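Local structure of nuclear fusion protein BIK1 (Saccharomyces cerevisiae, 6FC6) at residues A[16-26]-A[36-44]; A[25-33]-A[53-61]. The protein binds microtubules and kinesin and is required for nuclear fusion, chromosome disjunction and nuclear segregation; this piece is its CAP-Gly domain, bound to a Bim1 peptide. One frame throughout, in Å; residues are numbered along the deposited sequence.

Contact 1: A[16-26]-A[36-44]; sequences IPNLGRGQLKY and MFAGVDLLA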
ATOM      1  N   ILE A  16      -8.191  -5.219   4.452  1.00 37.58           N
ATOM      2  CA  ILE A  16      -7.067  -6.114   4.476  1.00 44.45           C
ATOM      3  C   ILE A  16      -7.277  -7.044   5.670  1.00 51.01           C
ATOM      4  O   ILE A  16      -7.403  -6.565   6.780  1.00 50.70           O
ATOM      5  CB  ILE A  16      -5.755  -5.374   4.644  1.00 43.80           C
ATOM      6  CG1 ILE A  16      -5.586  -4.376   3.487  1.00 45.62           C
ATOM      7  CG2 ILE A  16      -4.586  -6.339   4.656  1.00 46.46           C
ATOM      8  CD1 ILE A  16      -4.804  -3.152   3.886  1.00 45.03           C
ATOM      9  N   PRO A  17      -7.318  -8.363   5.425  1.00 54.81           N
ATOM     10  CA  PRO A  17      -7.520  -9.316   6.514  1.00 60.30           C
ATOM     11  C   PRO A  17      -6.418  -9.175   7.543  1.00 57.50           C
ATOM     12  O   PRO A  17      -5.258  -9.049   7.167  1.00 58.13           O
ATOM     13  CB  PRO A  17      -7.417 -10.682   5.811  1.00 60.53           C
ATOM     14  CG  PRO A  17      -6.589 -10.422   4.594  1.00 62.01           C
ATOM     15  CD  PRO A  17      -6.984  -9.040   4.151  1.00 57.82           C
ATOM     16  N   ASN A  18      -6.818  -9.127   8.812  1.00 65.77           N
ATOM     17  CA  ASN A  18      -5.925  -9.046   9.982  1.00 66.47           C
ATOM     18  C   ASN A  18      -5.305  -7.686  10.191  1.00 63.68           C
ATOM     19  O   ASN A  18      -4.466  -7.536  11.061  1.00 67.21           O
ATOM     20  CB  ASN A  18      -4.825 -10.130   9.967  1.00 70.10           C
ATOM     21  CG  ASN A  18      -5.396 -11.552   9.933  1.00 80.29           C
ATOM     22  OD1 ASN A  18      -6.465 -11.833  10.507  1.00 84.75           O
ATOM     23  ND2 ASN A  18      -4.685 -12.463   9.258  1.00 77.67           N
ATOM     24  N   LEU A  19      -5.702  -6.698   9.395  1.00 57.59           N
ATOM     25  CA  LEU A  19      -5.179  -5.359   9.554  1.00 48.19           C
ATOM     26  C   LEU A  19      -6.270  -4.372   9.691  1.00 42.13           C
ATOM     27  O   LEU A  19      -6.319  -3.651  10.636  1.00 54.02           O
ATOM     28  CB  LEU A  19      -4.259  -5.001   8.382  1.00 48.62           C
ATOM     29  CG  LEU A  19      -2.949  -4.300   8.800  1.00 49.72           C
ATOM     30  CD1 LEU A  19      -2.376  -4.690  10.147  1.00 52.16           C
ATOM     31  CD2 LEU A  19      -1.888  -4.528   7.748  1.00 49.93           C
ATOM     32  N   GLY A  20      -7.192  -4.349   8.755  1.00 38.09           N
ATOM     33  CA  GLY A  20      -8.282  -3.404   8.784  1.00 38.95           C
ATOM     34  C   GLY A  20      -8.464  -2.743   7.416  1.00 35.89           C
ATOM     35  O   GLY A  20      -7.902  -3.169   6.419  1.00 36.28           O
ATOM     36  N   ARG A  21      -9.295  -1.723   7.389  1.00 33.38           N
ATOM     37  CA  ARG A  21      -9.545  -0.927   6.209  1.00 34.96           C
ATOM     38  C   ARG A  21      -8.291  -0.085   5.894  1.00 32.65           C
ATOM     39  O   ARG A  21      -7.730   0.534   6.775  1.00 30.81           O
ATOM     40  CB  ARG A  21     -10.724  -0.055   6.466  1.00 37.62           C
ATOM     41  CG  ARG A  21     -11.270   0.705   5.279  1.00 48.61           C
ATOM     42  CD  ARG A  21     -12.547   1.419   5.741  1.00 56.70           C
ATOM     43  NE  ARG A  21     -13.431   1.817   4.651  1.00 62.26           N
ATOM     44  CZ  ARG A  21     -13.768   3.071   4.337  1.00 68.69           C
ATOM     45  NH1 ARG A  21     -13.298   4.116   5.022  1.00 68.51           N
ATOM     46  NH2 ARG A  21     -14.596   3.284   3.302  1.00 73.53           N
ATOM     47  N   GLY A  22      -7.843  -0.105   4.641  1.00 28.49           N
ATOM     48  CA  GLY A  22      -6.751   0.760   4.221  1.00 30.07           C
ATOM     49  C   GLY A  22      -7.013   1.430   2.878  1.00 25.82           C
ATOM     50  O   GLY A  22      -7.665   0.841   2.023  1.00 27.59           O
ATOM     51  N   GLN A  23      -6.522   2.653   2.715  1.00 23.28           N
ATOM     52  CA  GLN A  23      -6.630   3.336   1.445  1.00 22.09           C
ATOM     53  C   GLN A  23      -5.376   3.022   0.584  1.00 22.33           C
ATOM     54  O   GLN A  23      -4.252   3.212   1.017  1.00 19.35           O
ATOM     55  CB  GLN A  23      -6.775   4.831   1.640  1.00 23.63           C
ATOM     56  CG  GLN A  23      -7.186   5.534   0.355  1.00 24.99           C
ATOM     57  CD  GLN A  23      -7.298   7.024   0.492  1.00 31.34           C
ATOM     58  OE1 GLN A  23      -6.692   7.593   1.339  1.00 32.51           O
ATOM     59  NE2 GLN A  23      -8.104   7.641  -0.347  1.00 29.90           N
ATOM     60  N   LEU A  24      -5.598   2.571  -0.641  1.00 21.78           N
ATOM     61  CA  LEU A  24      -4.502   2.278  -1.559  1.00 21.61           C
ATOM     62  C   LEU A  24      -3.892   3.615  -2.057  1.00 20.78           C
ATOM     63  O   LEU A  24      -4.573   4.438  -2.643  1.00 23.31           O
ATOM     64  CB  LEU A  24      -5.004   1.447  -2.710  1.00 21.61           C
ATOM     65  CG  LEU A  24      -3.908   1.129  -3.771  1.00 20.18           C
ATOM     66  CD1 LEU A  24      -2.903   0.176  -3.151  1.00 19.69           C
ATOM     67  CD2 LEU A  24      -4.523   0.501  -5.037  1.00 22.17           C
ATOM     68  N   LYS A  25      -2.615   3.800  -1.822  1.00 19.12           N
ATOM     69  CA  LYS A  25      -1.954   5.044  -2.222  1.00 22.29           C
ATOM     70  C   LYS A  25      -0.803   4.921  -3.239  1.00 21.12           C
ATOM     71  O   LYS A  25      -0.346   5.936  -3.754  1.00 20.57           O
ATOM     72  CB  LYS A  25      -1.517   5.822  -0.986  1.00 23.28           C
ATOM     73  CG  LYS A  25      -2.727   6.015  -0.087  1.00 29.93           C
ATOM     74  CD  LYS A  25      -2.654   7.196   0.804  1.00 36.64           C
ATOM     75  CE  LYS A  25      -3.337   8.356   0.166  1.00 39.40           C
ATOM     76  NZ  LYS A  25      -3.038   9.512   1.008  1.00 43.90           N
ATOM     77  N   TYR A  26      -0.292   3.718  -3.429  1.00 19.76           N
ATOM     78  CA  TYR A  26       0.868   3.520  -4.287  1.00 20.24           C
ATOM     79  C   TYR A  26       0.866   2.107  -4.752  1.00 22.35           C
ATOM     80  O   TYR A  26       0.508   1.191  -3.952  1.00 18.75           O
ATOM     81  CB  TYR A  26       2.179   3.767  -3.509  1.00 20.35           C
ATOM     82  CG  TYR A  26       3.408   3.430  -4.298  1.00 20.14           C
ATOM     83  CD1 TYR A  26       3.882   4.273  -5.337  1.00 19.54           C
ATOM     84  CD2 TYR A  26       4.094   2.306  -4.041  1.00 20.55           C
ATOM     85  CE1 TYR A  26       5.000   3.928  -6.050  1.00 20.53           C
ATOM     86  CE2 TYR A  26       5.232   1.978  -4.769  1.00 18.74           C
ATOM     87  CZ  TYR A  26       5.665   2.805  -5.766  1.00 20.46           C
ATOM     88  OH  TYR A  26       6.840   2.421  -6.449  1.00 24.57           O
ATOM     89  N   MET A  36       6.597  -6.292  -6.484  1.00 29.27           N
ATOM     90  CA  MET A  36       5.742  -5.157  -6.531  1.00 27.11           C
ATOM     91  C   MET A  36       5.039  -5.050  -5.194  1.00 24.46           C
ATOM     92  O   MET A  36       4.847  -6.016  -4.521  1.00 23.45           O
ATOM     93  CB  MET A  36       4.719  -5.255  -7.687  1.00 31.35           C
ATOM     94  CG  MET A  36       5.345  -5.282  -9.094  1.00 32.90           C
ATOM     95  SD  MET A  36       6.250  -3.763  -9.396  1.00 37.47           S
ATOM     96  CE  MET A  36       6.946  -3.809 -11.055  1.00 50.00           C
ATOM     97  N   PHE A  37       4.681  -3.829  -4.822  1.00 23.07           N
ATOM     98  CA  PHE A  37       4.101  -3.539  -3.514  1.00 21.95           C
ATOM     99  C   PHE A  37       2.888  -2.645  -3.646  1.00 21.88           C
ATOM    100  O   PHE A  37       2.799  -1.803  -4.519  1.00 19.47           O
ATOM    101  CB  PHE A  37       5.097  -2.886  -2.568  1.00 23.32           C
ATOM    102  CG  PHE A  37       6.185  -3.814  -2.124  1.00 23.69           C
ATOM    103  CD1 PHE A  37       7.295  -4.002  -2.928  1.00 26.44           C
ATOM    104  CD2 PHE A  37       6.071  -4.545  -0.974  1.00 25.75           C
ATOM    105  CE1 PHE A  37       8.279  -4.925  -2.516  1.00 26.66           C
ATOM    106  CE2 PHE A  37       7.037  -5.440  -0.571  1.00 27.10           C
ATOM    107  CZ  PHE A  37       8.119  -5.655  -1.385  1.00 25.78           C
ATOM    108  N   ALA A  38       1.950  -2.818  -2.717  1.00 20.06           N
ATOM    109  CA  ALA A  38       0.890  -1.839  -2.547  1.00 20.50           C
ATOM    110  C   ALA A  38       1.292  -1.012  -1.342  1.00 21.15           C
ATOM    111  O   ALA A  38       1.603  -1.576  -0.299  1.00 23.60           O
ATOM    112  CB  ALA A  38      -0.401  -2.547  -2.278  1.00 21.05           C
ATOM    113  N   GLY A  39       1.268   0.296  -1.461  1.00 19.83           N
ATOM    114  CA  GLY A  39       1.426   1.181  -0.345  1.00 19.28           C
ATOM    115  C   GLY A  39       0.030   1.603   0.072  1.00 19.41           C
ATOM    116  O   GLY A  39      -0.744   2.140  -0.747  1.00 20.02           O
ATOM    117  N   VAL A  40      -0.290   1.353   1.340  1.00 20.05           N
ATOM    118  CA  VAL A  40      -1.590   1.690   1.873  1.00 19.18           C
ATOM    119  C   VAL A  40      -1.502   2.568   3.098  1.00 18.46           C
ATOM    120  O   VAL A  40      -0.562   2.498   3.849  1.00 19.28           O
ATOM    121  CB  VAL A  40      -2.435   0.437   2.216  1.00 22.73           C
ATOM    122  CG1 VAL A  40      -2.515  -0.548   1.086  1.00 22.79           C
ATOM    123  CG2 VAL A  40      -1.892  -0.294   3.409  1.00 25.98           C
ATOM    124  N   ASP A  41      -2.519   3.375   3.321  1.00 18.30           N
ATOM    125  CA  ASP A  41      -2.580   4.164   4.498  1.00 18.41           C
ATOM    126  C   ASP A  41      -3.689   3.502   5.383  1.00 21.52           C
ATOM    127  O   ASP A  41      -4.864   3.473   4.993  1.00 21.12           O
ATOM    128  CB  ASP A  41      -2.980   5.568   4.150  1.00 19.99           C
ATOM    129  CG  ASP A  41      -2.961   6.509   5.390  1.00 20.94           C
ATOM    130  OD1 ASP A  41      -2.924   6.009   6.509  1.00 22.32           O
ATOM    131  OD2 ASP A  41      -2.977   7.768   5.224  1.00 24.12           O
ATOM    132  N   LEU A  42      -3.312   3.007   6.544  1.00 20.97           N
ATOM    133  CA  LEU A  42      -4.303   2.316   7.434  1.00 23.76           C
ATOM    134  C   LEU A  42      -5.087   3.282   8.348  1.00 23.90           C
ATOM    135  O   LEU A  42      -5.897   2.840   9.126  1.00 27.60           O
ATOM    136  CB  LEU A  42      -3.600   1.282   8.259  1.00 23.15           C
ATOM    137  CG  LEU A  42      -2.867   0.237   7.453  1.00 25.96           C
ATOM    138  CD1 LEU A  42      -1.898  -0.557   8.263  1.00 30.19           C
ATOM    139  CD2 LEU A  42      -3.848  -0.708   6.783  1.00 29.37           C
ATOM    140  N   LEU A  43      -4.836   4.577   8.254  1.00 22.62           N
ATOM    141  CA  LEU A  43      -5.565   5.621   8.975  1.00 25.01           C
ATOM    142  C   LEU A  43      -5.568   5.476  10.495  1.00 24.33           C
ATOM    143  O   LEU A  43      -6.466   5.966  11.170  1.00 23.07           O
ATOM    144  CB  LEU A  43      -7.016   5.661   8.472  1.00 30.84           C
ATOM    145  CG  LEU A  43      -7.170   5.719   6.943  1.00 37.85           C
ATOM    146  CD1 LEU A  43      -8.637   5.667   6.544  1.00 40.57           C
ATOM    147  CD2 LEU A  43      -6.537   6.985   6.423  1.00 37.10           C
ATOM    148  N   ALA A  44      -4.527   4.823  10.988  1.00 23.04           N
ATOM    149  CA  ALA A  44      -4.181   4.648  12.343  1.00 25.65           C
ATOM    150  C   ALA A  44      -2.741   4.154  12.378  1.00 24.60           C
ATOM    151  O   ALA A  44      -2.213   3.615  11.384  1.00 24.07           O
ATOM    152  CB  ALA A  44      -5.105   3.622  13.009  1.00 26.20           C
TER
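The antiparallel beta hairpin of strands 20-28 and 37-41, at the centre of the CAP-Gly sheet, is joined here by Gln23 and Asp41, a hydrogen-bonded pair. Gln23 N gives to Asp41 O and Asp41 N returns a bond to Gln23 O, each 2.9 Å, the second lying in the carbonyl plane. Beyond the non-hydrogen-bonded pair Leu24-Val40 the register slips by one residue: Lys25 and Tyr26 both face Gly39 in a classic beta bulge. Gly39 O takes a nearly straight bond from Lys25 N at 2.7 Å and a weak one from Tyr26 N, while Gly39 N gives to Tyr26 O at 2.8 Å. Gly39 faces Tyr26 CB closely, leaving little room for a side chain there.

Leu24, Val40, Ile16 and Leu42 form the apolar side. Leu24 CD1 reaches Ala38 CB at 3.8 Å, and helix 72-81 packs on both residues. Ile16 and Val40 meet tip to tip, CD1 against CG2, whereas Leu42 crosses Ile16 at about a right angle. In Leu42, chi1 of -58° turns the CG fork back to the first strand, where CD2 meets Ile16 CD1 at 3.9 Å and CD1 meets Leu19 CG.

On the other side, the stems of Lys25 and Asp41 run alongside each other, CD to CB 3.7 Å, pointing the same way. Lys25 NZ stays 4.6 Å from Asp41 OD2, short of a salt bridge, and bonds Gln60 O. The buried carboxylate is held by its surroundings: OD1 accepts from Leu43 N, above the carboxylate plane, in an Asx turn, and also bonds Ser66 OG, while OD2 accepts from Glu62 N. A bulged hairpin, one face packed on helix 72-81 and strand 67-71, the other meeting the loop around Phe59, belongs to this SH3-like CAP-Gly fold.

Contact 2: A[25-33]-A[53-61]; sequences KYVGPVDTK and FMGKKYFQT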
ATOM      1  N   LYS A  25      -2.615   3.800  -1.822  1.00 19.12           N
ATOM      2  CA  LYS A  25      -1.954   5.044  -2.222  1.00 22.29           C
ATOM      3  C   LYS A  25      -0.803   4.921  -3.239  1.00 21.12           C
ATOM      4  O   LYS A  25      -0.346   5.936  -3.754  1.00 20.57           O
ATOM      5  CB  LYS A  25      -1.517   5.822  -0.986  1.00 23.28           C
ATOM      6  CG  LYS A  25      -2.727   6.015  -0.087  1.00 29.93           C
ATOM      7  CD  LYS A  25      -2.654   7.196   0.804  1.00 36.64           C
ATOM      8  CE  LYS A  25      -3.337   8.356   0.166  1.00 39.40           C
ATOM      9  NZ  LYS A  25      -3.038   9.512   1.008  1.00 43.90           N
ATOM     10  N   TYR A  26      -0.292   3.718  -3.429  1.00 19.76           N
ATOM     11  CA  TYR A  26       0.868   3.520  -4.287  1.00 20.24           C
ATOM     12  C   TYR A  26       0.866   2.107  -4.752  1.00 22.35           C
ATOM     13  O   TYR A  26       0.508   1.191  -3.952  1.00 18.75           O
ATOM     14  CB  TYR A  26       2.179   3.767  -3.509  1.00 20.35           C
ATOM     15  CG  TYR A  26       3.408   3.430  -4.298  1.00 20.14           C
ATOM     16  CD1 TYR A  26       3.882   4.273  -5.337  1.00 19.54           C
ATOM     17  CD2 TYR A  26       4.094   2.306  -4.041  1.00 20.55           C
ATOM     18  CE1 TYR A  26       5.000   3.928  -6.050  1.00 20.53           C
ATOM     19  CE2 TYR A  26       5.232   1.978  -4.769  1.00 18.74           C
ATOM     20  CZ  TYR A  26       5.665   2.805  -5.766  1.00 20.46           C
ATOM     21  OH  TYR A  26       6.840   2.421  -6.449  1.00 24.57           O
ATOM     22  N   VAL A  27       1.257   1.891  -6.019  1.00 19.87           N
ATOM     23  CA  VAL A  27       1.491   0.559  -6.481  1.00 19.87           C
ATOM     24  C   VAL A  27       2.785   0.541  -7.278  1.00 21.72           C
ATOM     25  O   VAL A  27       2.925   1.268  -8.220  1.00 23.02           O
ATOM     26  CB  VAL A  27       0.289   0.068  -7.359  1.00 23.04           C
ATOM     27  CG1 VAL A  27       0.654  -1.296  -7.929  1.00 24.18           C
ATOM     28  CG2 VAL A  27      -0.970  -0.062  -6.522  1.00 20.66           C
ATOM     29  N   GLY A  28       3.718  -0.309  -6.917  1.00 23.42           N
ATOM     30  CA  GLY A  28       4.959  -0.361  -7.641  1.00 25.25           C
ATOM     31  C   GLY A  28       6.076  -0.986  -6.894  1.00 24.99           C
ATOM     32  O   GLY A  28       5.888  -1.522  -5.840  1.00 24.03           O
ATOM     33  N   PRO A  29       7.295  -0.929  -7.466  1.00 27.29           N
ATOM     34  CA  PRO A  29       8.454  -1.421  -6.783  1.00 26.44           C
ATOM     35  C   PRO A  29       8.879  -0.460  -5.633  1.00 24.80           C
ATOM     36  O   PRO A  29       8.481   0.707  -5.632  1.00 28.70           O
ATOM     37  CB  PRO A  29       9.520  -1.387  -7.872  1.00 28.17           C
ATOM     38  CG  PRO A  29       9.075  -0.305  -8.815  1.00 29.72           C
ATOM     39  CD  PRO A  29       7.628  -0.146  -8.675  1.00 28.25           C
ATOM     40  N   VAL A  30       9.681  -0.985  -4.737  1.00 26.47           N
ATOM     41  CA  VAL A  30      10.274  -0.233  -3.649  1.00 29.83           C
ATOM     42  C   VAL A  30      11.745  -0.475  -3.702  1.00 33.60           C
ATOM     43  O   VAL A  30      12.166  -1.637  -3.691  1.00 32.55           O
ATOM     44  CB  VAL A  30       9.675  -0.625  -2.279  1.00 28.10           C
ATOM     45  CG1 VAL A  30      10.382   0.137  -1.170  1.00 29.41           C
ATOM     46  CG2 VAL A  30       8.172  -0.299  -2.283  1.00 26.95           C
ATOM     47  N   ASP A  31      12.528   0.607  -3.705  1.00 38.29           N
ATOM     48  CA  ASP A  31      14.005   0.499  -3.767  1.00 40.54           C
ATOM     49  C   ASP A  31      14.537  -0.439  -2.724  1.00 38.23           C
ATOM     50  O   ASP A  31      14.164  -0.405  -1.554  1.00 40.23           O
ATOM     51  CB  ASP A  31      14.677   1.889  -3.768  1.00 41.31           C
ATOM     52  CG  ASP A  31      14.229   2.786  -5.007  1.00 51.39           C
ATOM     53  OD1 ASP A  31      13.574   2.293  -5.978  1.00 56.34           O
ATOM     54  OD2 ASP A  31      14.514   4.020  -5.029  1.00 47.36           O
ATOM     55  N   THR A  32      15.386  -1.373  -3.190  1.00 55.67           N
ATOM     56  CA  THR A  32      16.032  -2.414  -2.341  1.00 54.24           C
ATOM     57  C   THR A  32      15.191  -3.617  -1.896  1.00 54.34           C
ATOM     58  O   THR A  32      15.664  -4.467  -1.120  1.00 53.04           O
ATOM     59  CB  THR A  32      16.763  -1.849  -1.101  1.00 59.87           C
ATOM     60  OG1 THR A  32      15.915  -1.869   0.075  1.00 65.46           O
ATOM     61  CG2 THR A  32      17.348  -0.450  -1.417  1.00 65.41           C
ATOM     62  N   LYS A  33      13.961  -3.714  -2.398  1.00 46.31           N
ATOM     63  CA  LYS A  33      13.058  -4.809  -2.048  1.00 36.87           C
ATOM     64  C   LYS A  33      12.715  -5.524  -3.320  1.00 30.10           C
ATOM     65  O   LYS A  33      12.803  -4.961  -4.415  1.00 33.80           O
ATOM     66  CB  LYS A  33      11.772  -4.274  -1.430  1.00 38.94           C
ATOM     67  CG  LYS A  33      11.996  -3.345  -0.244  1.00 41.52           C
ATOM     68  CD  LYS A  33      12.319  -4.161   0.980  1.00 45.15           C
ATOM     69  CE  LYS A  33      12.247  -3.325   2.254  1.00 55.12           C
ATOM     70  NZ  LYS A  33      12.391  -4.067   3.551  1.00 53.41           N
ATOM     71  N   PHE A  53      10.462   5.562   2.334  1.00 22.96           N
ATOM     72  CA  PHE A  53      11.354   4.431   2.621  1.00 25.38           C
ATOM     73  C   PHE A  53      12.695   4.882   2.084  1.00 24.94           C
ATOM     74  O   PHE A  53      12.792   5.350   0.957  1.00 19.84           O
ATOM     75  CB  PHE A  53      10.912   3.122   1.949  1.00 26.06           C
ATOM     76  CG  PHE A  53      11.809   1.959   2.243  1.00 29.00           C
ATOM     77  CD1 PHE A  53      11.787   1.354   3.473  1.00 30.92           C
ATOM     78  CD2 PHE A  53      12.711   1.507   1.291  1.00 32.72           C
ATOM     79  CE1 PHE A  53      12.683   0.345   3.790  1.00 34.96           C
ATOM     80  CE2 PHE A  53      13.575   0.471   1.581  1.00 35.18           C
ATOM     81  CZ  PHE A  53      13.578  -0.087   2.839  1.00 34.43           C
ATOM     82  N   MET A  54      13.724   4.706   2.898  1.00 26.63           N
ATOM     83  CA  MET A  54      15.115   5.129   2.546  1.00 31.74           C
ATOM     84  C   MET A  54      15.228   6.548   2.108  1.00 29.48           C
ATOM     85  O   MET A  54      15.916   6.841   1.158  1.00 31.46           O
ATOM     86  CB  MET A  54      15.692   4.246   1.444  1.00 34.05           C
ATOM     87  CG  MET A  54      16.308   2.980   1.972  1.00 48.32           C
ATOM     88  SD  MET A  54      17.795   2.613   1.063  1.00 52.07           S
ATOM     89  CE  MET A  54      17.287   2.776  -0.647  1.00 57.45           C
ATOM     90  N   GLY A  55      14.505   7.440   2.752  1.00 32.65           N
ATOM     91  CA  GLY A  55      14.555   8.821   2.362  1.00 35.79           C
ATOM     92  C   GLY A  55      13.755   9.222   1.143  1.00 35.97           C
ATOM     93  O   GLY A  55      13.683  10.432   0.883  1.00 47.03           O
ATOM     94  N   LYS A  56      13.121   8.280   0.430  1.00 27.85           N
ATOM     95  CA  LYS A  56      12.237   8.660  -0.665  1.00 23.71           C
ATOM     96  C   LYS A  56      10.761   8.589  -0.302  1.00 21.48           C
ATOM     97  O   LYS A  56      10.332   7.639   0.304  1.00 18.50           O
ATOM     98  CB  LYS A  56      12.505   7.719  -1.773  1.00 27.45           C
ATOM     99  CG  LYS A  56      11.703   7.966  -3.031  1.00 33.42           C
ATOM    100  CD  LYS A  56      11.952   6.856  -4.073  1.00 36.28           C
ATOM    101  CE  LYS A  56      11.519   7.302  -5.474  1.00 42.05           C
ATOM    102  NZ  LYS A  56      11.487   6.134  -6.399  1.00 52.62           N
ATOM    103  N   LYS A  57       9.990   9.582  -0.738  1.00 22.31           N
ATOM    104  CA  LYS A  57       8.543   9.574  -0.523  1.00 26.50           C
ATOM    105  C   LYS A  57       7.860   8.745  -1.588  1.00 22.89           C
ATOM    106  O   LYS A  57       8.036   9.043  -2.785  1.00 22.90           O
ATOM    107  CB  LYS A  57       8.004  10.983  -0.589  1.00 29.27           C
ATOM    108  CG  LYS A  57       8.590  11.869   0.471  1.00 38.05           C
ATOM    109  CD  LYS A  57       7.646  12.951   0.943  1.00 46.27           C
ATOM    110  CE  LYS A  57       7.541  14.071  -0.033  1.00 52.15           C
ATOM    111  NZ  LYS A  57       6.691  15.116   0.637  1.00 57.49           N
ATOM    112  N   TYR A  58       7.109   7.736  -1.169  1.00 19.26           N
ATOM    113  CA  TYR A  58       6.257   6.968  -2.047  1.00 19.36           C
ATOM    114  C   TYR A  58       4.821   7.462  -2.038  1.00 20.66           C
ATOM    115  O   TYR A  58       4.155   7.492  -3.077  1.00 20.12           O
ATOM    116  CB  TYR A  58       6.357   5.486  -1.668  1.00 20.51           C
ATOM    117  CG  TYR A  58       7.708   4.886  -2.011  1.00 20.73           C
ATOM    118  CD1 TYR A  58       8.796   5.021  -1.192  1.00 19.75           C
ATOM    119  CD2 TYR A  58       7.886   4.193  -3.202  1.00 25.09           C
ATOM    120  CE1 TYR A  58      10.024   4.512  -1.541  1.00 19.35           C
ATOM    121  CE2 TYR A  58       9.125   3.709  -3.579  1.00 23.96           C
ATOM    122  CZ  TYR A  58      10.185   3.849  -2.736  1.00 22.46           C
ATOM    123  OH  TYR A  58      11.415   3.313  -3.081  1.00 21.33           O
ATOM    124  N   PHE A  59       4.315   7.792  -0.854  1.00 18.79           N
ATOM    125  CA  PHE A  59       2.980   8.338  -0.720  1.00 20.18           C
ATOM    126  C   PHE A  59       2.810   9.090   0.600  1.00 19.61           C
ATOM    127  O   PHE A  59       3.650   9.064   1.454  1.00 21.27           O
ATOM    128  CB  PHE A  59       1.937   7.225  -0.789  1.00 18.22           C
ATOM    129  CG  PHE A  59       2.124   6.141   0.271  1.00 18.28           C
ATOM    130  CD1 PHE A  59       2.939   5.061   0.030  1.00 17.77           C
ATOM    131  CD2 PHE A  59       1.344   6.128   1.370  1.00 20.50           C
ATOM    132  CE1 PHE A  59       3.063   4.039   0.914  1.00 20.48           C
ATOM    133  CE2 PHE A  59       1.454   5.103   2.296  1.00 19.52           C
ATOM    134  CZ  PHE A  59       2.319   4.046   2.080  1.00 19.36           C
ATOM    135  N   GLN A  60       1.664   9.681   0.739  1.00 19.92           N
ATOM    136  CA  GLN A  60       1.332  10.462   1.909  1.00 26.25           C
ATOM    137  C   GLN A  60       0.478   9.628   2.904  1.00 22.26           C
ATOM    138  O   GLN A  60      -0.455   8.924   2.496  1.00 20.95           O
ATOM    139  CB  GLN A  60       0.502  11.669   1.471  1.00 28.50           C
ATOM    140  CG  GLN A  60       0.242  12.643   2.591  1.00 34.55           C
ATOM    141  CD  GLN A  60      -0.400  13.900   2.089  1.00 42.89           C
ATOM    142  OE1 GLN A  60      -0.999  13.929   1.023  1.00 45.24           O
ATOM    143  NE2 GLN A  60      -0.245  14.972   2.847  1.00 53.93           N
ATOM    144  N   THR A  61       0.806   9.758   4.173  1.00 21.68           N
ATOM    145  CA  THR A  61      -0.011   9.073   5.211  1.00 22.53           C
ATOM    146  C   THR A  61      -0.611  10.157   6.137  1.00 21.27           C
ATOM    147  O   THR A  61      -0.007  11.230   6.340  1.00 20.06           O
ATOM    148  CB  THR A  61       0.807   8.081   6.044  1.00 19.70           C
ATOM    149  OG1 THR A  61       1.770   8.810   6.798  1.00 21.77           O
ATOM    150  CG2 THR A  61       1.475   7.112   5.189  1.00 21.33           C
TER
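Phe53 begins the second segment with its ring against the turn at Val30 to Lys33. Its CG is anti to the backbone N (chi1 -180°), which carries the ring to the turn, where Thr32 OG1 lies at the ring edge and in its plane. Asp31 O also comes to that edge, 3.3 Å from Phe53 CE2. Val30 CG1 touches Phe53 CD2 at 3.7 Å, crossing at about a right angle, and Lys33 CE comes obliquely to CZ. Met54, in the type I' turn from Phe53 to Lys56, meets Thr32 tip to tip; their methyls, CE and CG2, are tight at 3.3 Å.

Lys56 runs out extended, and its NZ makes a long salt bridge to Asp31 OD2, 3.9 Å. Tyr58 holds the middle. Its hydroxyl O accepts from Asp31 N at 3.0 Å in a nearly straight bond (165°), and the carboxylate of Asp31 is steeply inclined to the ring. Farther down the ring, the CD2 edge of Tyr58 stands over one face of Tyr26, toward the rim near CZ: a T-shaped stack with planes at 75° and centroids 5.3 Å apart. The Tyr26 hydroxyl hydrogen-bonds Pro29 O, in the carbonyl plane, and helps to hold that end of the ring.

Phe59 brings its ring obliquely to the CB atoms of Lys25 and Tyr26, CD2 to Lys25 CB 3.7 Å. Gln60 O then receives Lys25 NZ from above the carbonyl plane, tying the strand to this loop. At the other end the bound Bim1 peptide offers aromatic side chains: Lys33 makes a cation-pi contact, Phe53 meets a ring with planes inclined, and Val30 packs on an aromatic group. Val30, Lys33 and Phe53 thus line part of the peptide-binding site of the CAP-Gly domain.

How the contacts relate
Contacts 1 and 2 have centres about 13 Å apart and share Lys25 and Tyr26 on strand 20-28. Along the chain their segments alternate: 16-26, 25-33, 36-44, 53-61. Contact 1 is buried near the middle of the domain, and contact 2 lies at the surface, where the chain leaves that strand and meets the loop region around the small hairpin of strands 52-53 and 56-57. They touch directly: Phe37 N probably bonds Gly28 O, and Gly39 CA packs on Phe59 CE1. Phe37 also meets an aromatic side chain of the Bim1 peptide, so the central hairpin and the loops both contribute to the peptide site.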